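Local coordinates for thiamin pyrophosphokinase (Saccharomyces cerevisiae, PDB 1IG0), which transfers a pyrophosphate group from ATP to thiamine, making thiamine diphosphate as the only yeast enzyme able to do so, at residues 249-255 against 284-290; 2-8 against 269-275; 260-266 against 296-302. All blocks are in the same frame, centred on the assembly; numbering follows the deposited sequence.

Contact 1: residues 249-255 against 284-290; sequences GNCGLLP and VSSSNRF. With VIB (3-(4-amino-2-methyl-pyrimidin-5-ylmethyl)-5-(2-hydroxy-ethyl)-4-methyl-thiazol-3-ium), chain C.
Cys251 and Asn288 are joined by a reciprocal pair of backbone hydrogen bonds just where the chain of 284-290 turns its corner at Ser287, so that strand 249-254 is lined by two short pieces of chain instead of one continuous partner. Cys251 N reaches Asn288 O at 2.9 Å from well above the carbonyl plane, whereas Asn288 N meets Cys251 O nearly in line with the carbonyl. Before the corner, Leu253 N gives a bond of 3.0 Å to Ser285 O. Here the strands have drawn apart, and a water accepts from Ser285 N and donates to Leu253 O. A second water gathers Asn250 OD1, Ser287 O and Arg289 NE. Arg289 runs alongside Asn250, its guanidinium turned 44° from the amide, and its far end makes a salt bridge with Glu10.

The sulfur of Cys251 approaches the Phe290 ring obliquely, 3.9 Å from SG to CE2; its torsion of 66° sets SG between backbone N and carbonyl carbon, and a small thiol suits this buried spot. At the other end Val284 spreads its two methyls, CG1 against Leu254 CD2 and CG2 against Pro255 CD.

The serines suit the ligand side because they are small and polar. Ser285 OG, anti to its own N, donates to thiamine N1A at 2.7 Å and accepts from Asn288 ND2 at 2.8 Å, within 15° of the amide plane. Asn288 is fixed in turn because its OD1 takes the N-H of Arg289 in plane, on a lone pair, and its ND2 also serves Trp270 O. Asp197 of the second subunit takes the N-H of Ser287. This edge-strand corner of Ser285, Ser286, Ser287 and Asn288 is one wall of the thiamine site, completed across the dimer interface.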
loop_
_atom_site.group_PDB
_atom_site.type_symbol
_atom_site.label_atom_id
_atom_site.label_comp_id
_atom_site.label_asym_id
_atom_site.label_seq_id
_atom_site.Cartn_x
_atom_site.Cartn_y
_atom_site.Cartn_z
ATOM N N GLY B 249 2.274 12.798 -13.083
ATOM C CA GLY B 249 1.546 11.832 -13.882
ATOM C C GLY B 249 0.090 11.801 -13.460
ATOM O O GLY B 249 -0.580 12.834 -13.430
ATOM N N ASN B 250 -0.405 10.616 -13.127
ATOM C CA ASN B 250 -1.789 10.466 -12.699
ATOM C C ASN B 250 -1.928 10.739 -11.204
ATOM O O ASN B 250 -0.954 11.073 -10.530
ATOM C CB ASN B 250 -2.284 9.055 -13.010
ATOM C CG ASN B 250 -2.229 8.734 -14.489
ATOM O OD1 ASN B 250 -2.789 9.454 -15.313
ATOM N ND2 ASN B 250 -1.556 7.644 -14.835
ATOM N N CYS B 251 -3.145 10.591 -10.693
ATOM C CA CYS B 251 -3.414 10.811 -9.278
ATOM C C CYS B 251 -4.622 9.990 -8.870
ATOM O O CYS B 251 -5.368 9.507 -9.724
ATOM C CB CYS B 251 -3.682 12.293 -8.999
ATOM S SG CYS B 251 -5.195 12.965 -9.736
ATOM N N GLY B 252 -4.815 9.833 -7.567
ATOM C CA GLY B 252 -5.942 9.061 -7.087
ATOM C C GLY B 252 -6.503 9.582 -5.783
ATOM O O GLY B 252 -5.764 10.064 -4.923
ATOM N N LEU B 253 -7.822 9.504 -5.645
ATOM C CA LEU B 253 -8.503 9.940 -4.432
ATOM C C LEU B 253 -8.762 8.657 -3.652
ATOM O O LEU B 253 -9.612 7.854 -4.030
ATOM C CB LEU B 253 -9.815 10.648 -4.783
ATOM C CG LEU B 253 -9.684 12.071 -5.348
ATOM C CD1 LEU B 253 -8.853 12.069 -6.625
ATOM C CD2 LEU B 253 -11.069 12.637 -5.615
ATOM N N LEU B 254 -8.033 8.478 -2.555
ATOM C CA LEU B 254 -8.120 7.253 -1.772
ATOM C C LEU B 254 -8.737 7.363 -0.381
ATOM O O LEU B 254 -8.120 7.905 0.536
ATOM C CB LEU B 254 -6.715 6.666 -1.652
ATOM C CG LEU B 254 -5.874 6.842 -2.924
ATOM C CD1 LEU B 254 -4.425 6.468 -2.650
ATOM C CD2 LEU B 254 -6.455 5.993 -4.051
ATOM N N PRO B 255 -9.961 6.835 -0.207
ATOM C CA PRO B 255 -10.650 6.873 1.085
ATOM C C PRO B 255 -10.203 5.688 1.940
ATOM O O PRO B 255 -11.012 4.850 2.339
ATOM C CB PRO B 255 -12.115 6.784 0.684
ATOM C CG PRO B 255 -12.062 5.827 -0.466
ATOM C CD PRO B 255 -10.869 6.347 -1.263
ATOM N N VAL B 284 -13.641 3.922 -6.084
ATOM C CA VAL B 284 -12.451 4.718 -5.814
ATOM C C VAL B 284 -11.904 5.286 -7.116
ATOM O O VAL B 284 -11.708 4.554 -8.087
ATOM C CB VAL B 284 -11.347 3.860 -5.155
ATOM C CG1 VAL B 284 -10.078 4.679 -4.982
ATOM C CG2 VAL B 284 -11.827 3.343 -3.810
ATOM N N SER B 285 -11.661 6.592 -7.132
ATOM C CA SER B 285 -11.132 7.246 -8.319
ATOM C C SER B 285 -9.640 6.968 -8.457
ATOM O O SER B 285 -8.812 7.626 -7.828
ATOM C CB SER B 285 -11.372 8.755 -8.246
ATOM O OG SER B 285 -10.910 9.396 -9.424
ATOM N N SER B 286 -9.301 5.976 -9.274
ATOM C CA SER B 286 -7.907 5.622 -9.499
ATOM C C SER B 286 -7.569 5.936 -10.945
ATOM O O SER B 286 -8.453 5.978 -11.796
ATOM C CB SER B 286 -7.669 4.136 -9.212
ATOM O OG SER B 286 -8.451 3.308 -10.054
ATOM N N SER B 287 -6.291 6.158 -11.219
ATOM C CA SER B 287 -5.849 6.484 -12.569
ATOM C C SER B 287 -6.500 7.759 -13.097
ATOM O O SER B 287 -6.794 7.872 -14.289
ATOM C CB SER B 287 -6.141 5.327 -13.528
ATOM O OG SER B 287 -5.311 4.214 -13.248
ATOM N N ASN B 288 -6.742 8.715 -12.208
ATOM C CA ASN B 288 -7.322 9.982 -12.626
ATOM C C ASN B 288 -6.104 10.837 -12.963
ATOM O O ASN B 288 -4.971 10.356 -12.891
ATOM C CB ASN B 288 -8.112 10.625 -11.484
ATOM C CG ASN B 288 -9.248 11.511 -11.981
ATOM O OD1 ASN B 288 -9.116 12.214 -12.985
ATOM N ND2 ASN B 288 -10.365 11.490 -11.266
ATOM N N ARG B 289 -6.319 12.093 -13.331
ATOM C CA ARG B 289 -5.201 12.968 -13.655
ATOM C C ARG B 289 -5.662 14.419 -13.666
ATOM O O ARG B 289 -6.837 14.704 -13.892
ATOM C CB ARG B 289 -4.612 12.601 -15.025
ATOM C CG ARG B 289 -5.415 13.128 -16.205
ATOM C CD ARG B 289 -4.876 12.631 -17.531
ATOM N NE ARG B 289 -5.167 11.218 -17.733
ATOM C CZ ARG B 289 -5.746 10.724 -18.821
ATOM N NH1 ARG B 289 -6.101 11.530 -19.813
ATOM N NH2 ARG B 289 -5.964 9.420 -18.917
ATOM N N PHE B 290 -4.734 15.333 -13.409
ATOM C CA PHE B 290 -5.047 16.757 -13.402
ATOM C C PHE B 290 -5.246 17.265 -14.831
ATOM O O PHE B 290 -4.491 16.906 -15.735
ATOM C CB PHE B 290 -3.901 17.551 -12.765
ATOM C CG PHE B 290 -3.642 17.218 -11.322
ATOM C CD1 PHE B 290 -2.336 17.128 -10.851
ATOM C CD2 PHE B 290 -4.692 17.028 -10.427
ATOM C CE1 PHE B 290 -2.075 16.855 -9.512
ATOM C CE2 PHE B 290 -4.441 16.754 -9.082
ATOM C CZ PHE B 290 -3.129 16.668 -8.625
HETATM C CM2 VIB C . -14.333 8.935 -11.129
HETATM N N4A VIB C . -13.072 6.673 -15.353
HETATM C CM4 VIB C . -8.216 5.739 -16.599
HETATM O O1 VIB C . -7.250 1.654 -14.427
HETATM C C7 VIB C . -6.783 2.218 -15.657
HETATM C C6 VIB C . -7.994 2.668 -16.515
HETATM C C2 VIB C . -10.552 4.456 -14.172
HETATM S S1 VIB C . -10.079 2.755 -14.476
HETATM C C5 VIB C . -8.947 3.503 -15.664
HETATM C C4 VIB C . -9.055 4.859 -15.684
HETATM N N3 VIB C . -9.938 5.312 -14.863
HETATM C C7A VIB C . -10.245 6.761 -14.699
HETATM C C4A VIB C . -12.677 7.262 -14.135
HETATM N N3A VIB C . -13.660 7.789 -13.269
HETATM C C2A VIB C . -13.286 8.377 -12.051
HETATM N N1A VIB C . -11.925 8.443 -11.700
HETATM C C6A VIB C . -10.941 7.918 -12.562
HETATM C C5A VIB C . -11.309 7.327 -13.784
HETATM O O HOH W 1 -2.523 14.104 -11.924
HETATM O O HOH W 2 -5.144 8.798 -16.177
HETATM O O HOH W 3 -12.234 8.164 -4.842
#

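Contact 2: residues 2-8 against 269-275; sequences SEECIEN and KWDVKNW. With VIB (3-(4-amino-2-methyl-pyrimidin-5-ylmethyl)-5-(2-hydroxy-ethyl)-4-methyl-thiazol-3-ium), chain C.
The thiamine pocket is closed on one side by a two-stranded antiparallel sheet, in which strand 4-7 near the N-terminus pairs with 270-272, and Cys5, Trp270, Val272 and Trp275 all meet the ligand. Two pairs of backbone bonds, Glu4 with Lys273 and Ile6 with Asp271, set the register, the bond from Asp271 N back to Ile6 O being weak, and Asn8 N adds one of 2.7 Å to Lys269 O.

Trp270 lies flat against thiamine: the bridging carbon C7A is 3.4 Å above one indole face, while Lys269 CG covers the opposite face. Its NE1 donates to Glu7 OE1 at 3.2 Å, arriving from above the carboxylate plane, with the two planes 65° apart. The extended Glu7 chain, CG anti to N at -170°, runs alongside the indole, and the same OE1 binds Tyr123 of the second subunit. An alanine in place of Trp270 would remove the indole, so thiamine would probably lose its stacking surface and Glu7 one of its donors. Small, apolar Val272 CG1 and Cys5 SG enclose the ligand methyl CM2, which also lies 3.7 Å from Trp275 CZ2, oblique to that ring.

Lys269, bent at chi2, brings NZ to Asn8 O at 2.6 Å, in the carbonyl plane, and also forms a salt bridge with Glu10. Asn8 ND2 bonds to Leu268 O and weakly to Asp271 OD2, whose carboxylate is held further by Thr265 and the backbone at Gly267 and Leu268. Aromatic stacking and shape here probably complement the vitamin's hydrogen bonds to Ser285 and to Gln122 of the second subunit, with Glu7 beside Trp270 perhaps contributing electrostatically.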
loop_
_atom_site.group_PDB
_atom_site.type_symbol
_atom_site.label_atom_id
_atom_site.label_comp_id
_atom_site.label_asym_id
_atom_site.label_seq_id
_atom_site.Cartn_x
_atom_site.Cartn_y
_atom_site.Cartn_z
ATOM N N SER B 2 -27.814 15.016 -7.581
ATOM C CA SER B 2 -27.656 13.732 -8.241
ATOM C C SER B 2 -26.176 13.422 -8.398
ATOM O O SER B 2 -25.353 14.327 -8.540
ATOM C CB SER B 2 -28.315 13.761 -9.622
ATOM O OG SER B 2 -27.627 14.642 -10.493
ATOM N N GLU B 3 -25.842 12.138 -8.366
ATOM C CA GLU B 3 -24.460 11.717 -8.525
ATOM C C GLU B 3 -24.070 11.984 -9.969
ATOM O O GLU B 3 -24.852 11.727 -10.885
ATOM C CB GLU B 3 -24.326 10.225 -8.228
ATOM C CG GLU B 3 -22.905 9.694 -8.331
ATOM C CD GLU B 3 -22.852 8.185 -8.244
ATOM O OE1 GLU B 3 -23.582 7.625 -7.400
ATOM O OE2 GLU B 3 -22.083 7.563 -9.010
ATOM N N GLU B 4 -22.869 12.509 -10.180
ATOM C CA GLU B 4 -22.419 12.780 -11.535
ATOM C C GLU B 4 -20.922 12.583 -11.710
ATOM O O GLU B 4 -20.140 12.726 -10.769
ATOM C CB GLU B 4 -22.795 14.203 -11.961
ATOM C CG GLU B 4 -22.557 14.470 -13.446
ATOM C CD GLU B 4 -22.891 15.891 -13.863
ATOM O OE1 GLU B 4 -22.848 16.176 -15.079
ATOM O OE2 GLU B 4 -23.192 16.722 -12.980
ATOM N N CYS B 5 -20.543 12.243 -12.933
ATOM C CA CYS B 5 -19.152 12.030 -13.298
ATOM C C CYS B 5 -19.027 12.449 -14.751
ATOM O O CYS B 5 -19.738 11.935 -15.614
ATOM C CB CYS B 5 -18.768 10.555 -13.152
ATOM S SG CYS B 5 -17.084 10.182 -13.717
ATOM N N ILE B 6 -18.135 13.394 -15.019
ATOM C CA ILE B 6 -17.946 13.868 -16.381
ATOM C C ILE B 6 -16.499 13.711 -16.808
ATOM O O ILE B 6 -15.586 13.811 -15.989
ATOM C CB ILE B 6 -18.337 15.353 -16.522
ATOM C CG1 ILE B 6 -17.390 16.225 -15.695
ATOM C CG2 ILE B 6 -19.776 15.553 -16.069
ATOM C CD1 ILE B 6 -17.587 17.712 -15.908
ATOM N N GLU B 7 -16.295 13.458 -18.095
ATOM C CA GLU B 7 -14.954 13.302 -18.632
ATOM C C GLU B 7 -14.577 14.603 -19.323
ATOM O O GLU B 7 -15.159 14.970 -20.343
ATOM C CB GLU B 7 -14.909 12.143 -19.627
ATOM C CG GLU B 7 -13.504 11.766 -20.054
ATOM C CD GLU B 7 -13.475 10.549 -20.951
ATOM O OE1 GLU B 7 -14.069 9.518 -20.572
ATOM O OE2 GLU B 7 -12.853 10.622 -22.030
ATOM N N ASN B 8 -13.609 15.304 -18.746
ATOM C CA ASN B 8 -13.147 16.577 -19.281
ATOM C C ASN B 8 -12.131 16.427 -20.391
ATOM O O ASN B 8 -11.526 15.367 -20.561
ATOM C CB ASN B 8 -12.471 17.410 -18.186
ATOM C CG ASN B 8 -13.452 18.069 -17.256
ATOM O OD1 ASN B 8 -14.334 18.805 -17.693
ATOM N ND2 ASN B 8 -13.297 17.825 -15.959
ATOM N N LYS B 269 -9.417 14.932 -14.873
ATOM C CA LYS B 269 -9.860 14.372 -16.148
ATOM C C LYS B 269 -11.284 13.857 -15.990
ATOM O O LYS B 269 -12.110 13.988 -16.891
ATOM C CB LYS B 269 -8.933 13.234 -16.578
ATOM C CG LYS B 269 -9.338 12.558 -17.881
ATOM C CD LYS B 269 -9.321 13.508 -19.069
ATOM C CE LYS B 269 -9.698 12.770 -20.348
ATOM N NZ LYS B 269 -9.736 13.674 -21.530
ATOM N N TRP B 270 -11.555 13.273 -14.828
ATOM C CA TRP B 270 -12.875 12.761 -14.502
ATOM C C TRP B 270 -13.334 13.461 -13.226
ATOM O O TRP B 270 -12.940 13.081 -12.123
ATOM C CB TRP B 270 -12.821 11.246 -14.290
ATOM C CG TRP B 270 -12.649 10.479 -15.567
ATOM C CD1 TRP B 270 -13.633 10.091 -16.433
ATOM C CD2 TRP B 270 -11.413 10.031 -16.136
ATOM N NE1 TRP B 270 -13.085 9.429 -17.508
ATOM C CE2 TRP B 270 -11.723 9.383 -17.354
ATOM C CE3 TRP B 270 -10.071 10.124 -15.741
ATOM C CZ2 TRP B 270 -10.739 8.818 -18.174
ATOM C CZ3 TRP B 270 -9.090 9.562 -16.561
ATOM C CH2 TRP B 270 -9.432 8.922 -17.765
ATOM N N ASP B 271 -14.142 14.507 -13.388
ATOM C CA ASP B 271 -14.660 15.258 -12.249
ATOM C C ASP B 271 -15.959 14.637 -11.763
ATOM O O ASP B 271 -16.762 14.155 -12.562
ATOM C CB ASP B 271 -14.912 16.722 -12.622
ATOM C CG ASP B 271 -13.662 17.576 -12.533
ATOM O OD1 ASP B 271 -12.832 17.323 -11.634
ATOM O OD2 ASP B 271 -13.518 18.511 -13.346
ATOM N N VAL B 272 -16.165 14.659 -10.451
ATOM C CA VAL B 272 -17.367 14.082 -9.865
ATOM C C VAL B 272 -18.100 15.051 -8.943
ATOM O O VAL B 272 -17.550 16.071 -8.530
ATOM C CB VAL B 272 -17.029 12.801 -9.070
ATOM C CG1 VAL B 272 -16.444 11.755 -10.000
ATOM C CG2 VAL B 272 -16.046 13.118 -7.961
ATOM N N LYS B 273 -19.354 14.723 -8.640
ATOM C CA LYS B 273 -20.201 15.529 -7.759
ATOM C C LYS B 273 -21.134 14.581 -7.010
ATOM O O LYS B 273 -21.651 13.635 -7.603
ATOM C CB LYS B 273 -21.032 16.527 -8.572
ATOM C CG LYS B 273 -20.205 17.504 -9.389
ATOM C CD LYS B 273 -21.066 18.499 -10.162
ATOM C CE LYS B 273 -21.777 19.477 -9.238
ATOM N NZ LYS B 273 -22.036 20.779 -9.922
ATOM N N ASN B 274 -21.351 14.837 -5.721
ATOM C CA ASN B 274 -22.220 13.988 -4.903
ATOM C C ASN B 274 -21.874 12.540 -5.239
ATOM O O ASN B 274 -22.751 11.713 -5.488
ATOM C CB ASN B 274 -23.690 14.267 -5.233
ATOM C CG ASN B 274 -24.032 15.743 -5.165
ATOM O OD1 ASN B 274 -23.772 16.406 -4.162
ATOM N ND2 ASN B 274 -24.619 16.268 -6.237
ATOM N N TRP B 275 -20.575 12.256 -5.230
ATOM C CA TRP B 275 -20.032 10.951 -5.586
ATOM C C TRP B 275 -19.518 10.168 -4.375
ATOM O O TRP B 275 -18.443 10.461 -3.850
ATOM C CB TRP B 275 -18.885 11.178 -6.573
ATOM C CG TRP B 275 -18.535 10.028 -7.451
ATOM C CD1 TRP B 275 -19.178 9.643 -8.591
ATOM C CD2 TRP B 275 -17.414 9.150 -7.305
ATOM N NE1 TRP B 275 -18.523 8.585 -9.171
ATOM C CE2 TRP B 275 -17.435 8.262 -8.402
ATOM C CE3 TRP B 275 -16.390 9.031 -6.356
ATOM C CZ2 TRP B 275 -16.472 7.262 -8.577
ATOM C CZ3 TRP B 275 -15.429 8.036 -6.531
ATOM C CH2 TRP B 275 -15.479 7.166 -7.635
HETATM C CM2 VIB C . -14.333 8.935 -11.129
HETATM N N4A VIB C . -13.072 6.673 -15.353
HETATM C CM4 VIB C . -8.216 5.739 -16.599
HETATM O O1 VIB C . -7.250 1.654 -14.427
HETATM C C7 VIB C . -6.783 2.218 -15.657
HETATM C C6 VIB C . -7.994 2.668 -16.515
HETATM C C2 VIB C . -10.552 4.456 -14.172
HETATM S S1 VIB C . -10.079 2.755 -14.476
HETATM C C5 VIB C . -8.947 3.503 -15.664
HETATM C C4 VIB C . -9.055 4.859 -15.684
HETATM N N3 VIB C . -9.938 5.312 -14.863
HETATM C C7A VIB C . -10.245 6.761 -14.699
HETATM C C4A VIB C . -12.677 7.262 -14.135
HETATM N N3A VIB C . -13.660 7.789 -13.269
HETATM C C2A VIB C . -13.286 8.377 -12.051
HETATM N N1A VIB C . -11.925 8.443 -11.700
HETATM C C6A VIB C . -10.941 7.918 -12.562
HETATM C C5A VIB C . -11.309 7.327 -13.784
HETATM O O HOH W 4 -20.992 8.544 -11.503
#

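Contact 3: residues 260-266 against 296-302; sequences TLVKETR and CFIDTKD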
loop_
_atom_site.group_PDB
_atom_site.type_symbol
_atom_site.label_atom_id
_atom_site.label_comp_id
_atom_site.label_asym_id
_atom_site.label_seq_id
_atom_site.Cartn_x
_atom_site.Cartn_y
_atom_site.Cartn_z
ATOM N N THR B 260 -16.379 7.946 2.423
ATOM C CA THR B 260 -16.798 9.335 2.511
ATOM C C THR B 260 -17.554 9.729 1.252
ATOM O O THR B 260 -17.945 8.877 0.454
ATOM C CB THR B 260 -15.584 10.280 2.709
ATOM O OG1 THR B 260 -16.047 11.617 2.940
ATOM C CG2 THR B 260 -14.677 10.257 1.484
ATOM N N LEU B 261 -17.757 11.027 1.083
ATOM C CA LEU B 261 -18.479 11.545 -0.066
ATOM C C LEU B 261 -17.650 12.606 -0.769
ATOM O O LEU B 261 -17.158 13.538 -0.134
ATOM C CB LEU B 261 -19.808 12.153 0.395
ATOM C CG LEU B 261 -20.727 12.810 -0.639
ATOM C CD1 LEU B 261 -21.297 11.756 -1.582
ATOM C CD2 LEU B 261 -21.855 13.538 0.083
ATOM N N VAL B 262 -17.475 12.453 -2.076
ATOM C CA VAL B 262 -16.735 13.445 -2.838
ATOM C C VAL B 262 -17.794 14.430 -3.306
ATOM O O VAL B 262 -18.455 14.218 -4.323
ATOM C CB VAL B 262 -16.023 12.832 -4.060
ATOM C CG1 VAL B 262 -15.269 13.918 -4.815
ATOM C CG2 VAL B 262 -15.061 11.745 -3.606
ATOM N N LYS B 263 -17.967 15.499 -2.537
ATOM C CA LYS B 263 -18.963 16.512 -2.854
ATOM C C LYS B 263 -18.773 17.095 -4.247
ATOM O O LYS B 263 -19.736 17.266 -4.998
ATOM C CB LYS B 263 -18.922 17.632 -1.815
ATOM C CG LYS B 263 -19.912 18.747 -2.093
ATOM C CD LYS B 263 -20.063 19.682 -0.907
ATOM C CE LYS B 263 -21.095 20.755 -1.206
ATOM N NZ LYS B 263 -22.354 20.148 -1.724
ATOM N N GLU B 264 -17.526 17.395 -4.592
ATOM C CA GLU B 264 -17.228 17.963 -5.896
ATOM C C GLU B 264 -15.740 18.113 -6.167
ATOM O O GLU B 264 -14.947 18.356 -5.257
ATOM C CB GLU B 264 -17.901 19.335 -6.034
ATOM C CG GLU B 264 -17.311 20.216 -7.129
ATOM C CD GLU B 264 -17.951 21.588 -7.189
ATOM O OE1 GLU B 264 -18.148 22.200 -6.117
ATOM O OE2 GLU B 264 -18.246 22.061 -8.307
ATOM N N THR B 265 -15.373 17.948 -7.432
ATOM C CA THR B 265 -13.998 18.116 -7.870
ATOM C C THR B 265 -14.062 18.931 -9.150
ATOM O O THR B 265 -15.024 18.832 -9.911
ATOM C CB THR B 265 -13.299 16.777 -8.183
ATOM O OG1 THR B 265 -13.910 16.165 -9.326
ATOM C CG2 THR B 265 -13.387 15.847 -6.988
ATOM N N ARG B 266 -13.047 19.757 -9.363
ATOM C CA ARG B 266 -12.951 20.585 -10.555
ATOM C C ARG B 266 -11.490 20.546 -10.974
ATOM O O ARG B 266 -10.609 20.878 -10.183
ATOM C CB ARG B 266 -13.362 22.032 -10.252
ATOM C CG ARG B 266 -14.822 22.224 -9.871
ATOM C CD ARG B 266 -15.136 23.706 -9.681
ATOM N NE ARG B 266 -16.551 23.944 -9.402
ATOM C CZ ARG B 266 -17.091 25.149 -9.238
ATOM N NH1 ARG B 266 -16.338 26.239 -9.322
ATOM N NH2 ARG B 266 -18.388 25.266 -8.983
ATOM N N CYS B 296 -6.298 22.240 -9.215
ATOM C CA CYS B 296 -7.368 21.259 -9.118
ATOM C C CYS B 296 -8.060 21.426 -7.770
ATOM O O CYS B 296 -7.400 21.601 -6.744
ATOM C CB CYS B 296 -6.787 19.849 -9.239
ATOM S SG CYS B 296 -7.984 18.527 -9.011
ATOM N N PHE B 297 -9.387 21.375 -7.775
ATOM C CA PHE B 297 -10.168 21.533 -6.554
ATOM C C PHE B 297 -10.832 20.222 -6.157
ATOM O O PHE B 297 -11.485 19.575 -6.974
ATOM C CB PHE B 297 -11.240 22.608 -6.759
ATOM C CG PHE B 297 -12.118 22.837 -5.559
ATOM C CD1 PHE B 297 -11.603 23.404 -4.396
ATOM C CD2 PHE B 297 -13.468 22.494 -5.599
ATOM C CE1 PHE B 297 -12.423 23.632 -3.289
ATOM C CE2 PHE B 297 -14.297 22.716 -4.500
ATOM C CZ PHE B 297 -13.775 23.286 -3.342
ATOM N N ILE B 298 -10.654 19.833 -4.898
ATOM C CA ILE B 298 -11.251 18.606 -4.385
ATOM C C ILE B 298 -11.981 18.905 -3.082
ATOM O O ILE B 298 -11.381 19.382 -2.119
ATOM C CB ILE B 298 -10.182 17.522 -4.132
ATOM C CG1 ILE B 298 -9.525 17.131 -5.458
ATOM C CG2 ILE B 298 -10.821 16.294 -3.482
ATOM C CD1 ILE B 298 -8.361 16.172 -5.321
ATOM N N ASP B 299 -13.280 18.623 -3.063
ATOM C CA ASP B 299 -14.108 18.873 -1.890
ATOM C C ASP B 299 -14.733 17.576 -1.390
ATOM O O ASP B 299 -15.658 17.043 -2.005
ATOM C CB ASP B 299 -15.209 19.877 -2.239
ATOM C CG ASP B 299 -16.056 20.263 -1.040
ATOM O OD1 ASP B 299 -15.846 19.693 0.050
ATOM O OD2 ASP B 299 -16.933 21.139 -1.189
ATOM N N THR B 300 -14.218 17.071 -0.275
ATOM C CA THR B 300 -14.727 15.841 0.316
ATOM C C THR B 300 -15.369 16.110 1.672
ATOM O O THR B 300 -15.037 17.086 2.344
ATOM C CB THR B 300 -13.606 14.797 0.495
ATOM O OG1 THR B 300 -12.524 15.374 1.239
ATOM C CG2 THR B 300 -13.103 14.322 -0.860
ATOM N N LYS B 301 -16.291 15.235 2.064
ATOM C CA LYS B 301 -17.000 15.357 3.335
ATOM C C LYS B 301 -16.056 15.103 4.507
ATOM O O LYS B 301 -16.167 15.734 5.559
ATOM C CB LYS B 301 -18.156 14.357 3.374
ATOM C CG LYS B 301 -19.151 14.581 4.496
ATOM C CD LYS B 301 -20.183 13.468 4.510
ATOM C CE LYS B 301 -21.431 13.877 5.267
ATOM N NZ LYS B 301 -22.123 15.001 4.580
ATOM N N ASP B 302 -15.136 14.163 4.318
ATOM C CA ASP B 302 -14.155 13.818 5.340
ATOM C C ASP B 302 -12.775 13.811 4.694
ATOM O O ASP B 302 -12.665 13.731 3.470
ATOM C CB ASP B 302 -14.447 12.432 5.925
ATOM C CG ASP B 302 -15.882 12.286 6.397
ATOM O OD1 ASP B 302 -16.736 11.864 5.591
ATOM O OD2 ASP B 302 -16.157 12.601 7.573
HETATM O O HOH W 5 -18.391 22.290 -3.394
#
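Glu264 and Asp299 lead the backbone hydrogen bonds of this antiparallel pair, each giving its N-H to the other's carbonyl; Asp299 N to Glu264 O is the shorter, at 2.8 Å. Arg266 and Phe297 repeat the pattern, with Phe297 N meeting Arg266 O at 2.7 Å and an almost straight 176°. Beyond them Lys301 N bonds to Leu261 O. Between these groups the register slips by one residue, because Lys263 and Glu264 both face Asp299: a classic beta bulge.

Among polar side chains, Thr260 OG1 donates at 2.8 Å to Asp302 OD1, which accepts on its anti lone pair, the one pointing away from the other carboxylate oxygen. OG1 is anti to its backbone N at -174°, which brings the hydroxyl across to Asp302, and a branched threonine suits a strand end that also needs a donor. Arg266 NE binds Glu264 OE2 at 2.8 Å in a salt bridge between alternate residues of one strand, and Arg266 NH1 also meets Asp17. A water donates to both Glu264 OE1 and Asp299 OD2, linking two carboxylates that might otherwise repel; the same OE1 stands at the edge of the Phe297 ring. Lys263 lays its CD beside Asp299 OD2, but its amine continues past.

Of the apolar contacts, Val262 CG2 meets Thr300 CG2 at 4.2 Å, and Thr265 CG2 lies near Ile298 CG1 on the same face. On the other face CB of Arg266 meets CB of Phe297.

Within the five-stranded sheet, 260-266 lies between 295-300 and 275-277, with 235-238 beyond 295-300; Glu264 and Arg266 touch the loop residue Ile19.

In the fold
All three contacts belong to the thiamine-binding part of the chain, with only strand 4-7 brought in from the N-terminus. Along the sequence their segments interleave: 2-8, 249-255, 260-266, 269-275, 284-290, then 296-302. Contact 1 lies at the edge of the ten-stranded sheet, contact 3 within the five-stranded sheet, and contact 2 in the small sheet. The centres of contacts 1 and 2 are about 13 Å apart. Those of contacts 1 and 3 are about 12 Å apart, and those of contacts 2 and 3 about 10 Å. Leu253 packs on Thr265 and Ile298 between the larger sheets. Contacts 1 and 2 both touch thiamine and the second subunit, so dimerisation completes the site, while contact 3 backs contact 2 through Thr265 and Val262.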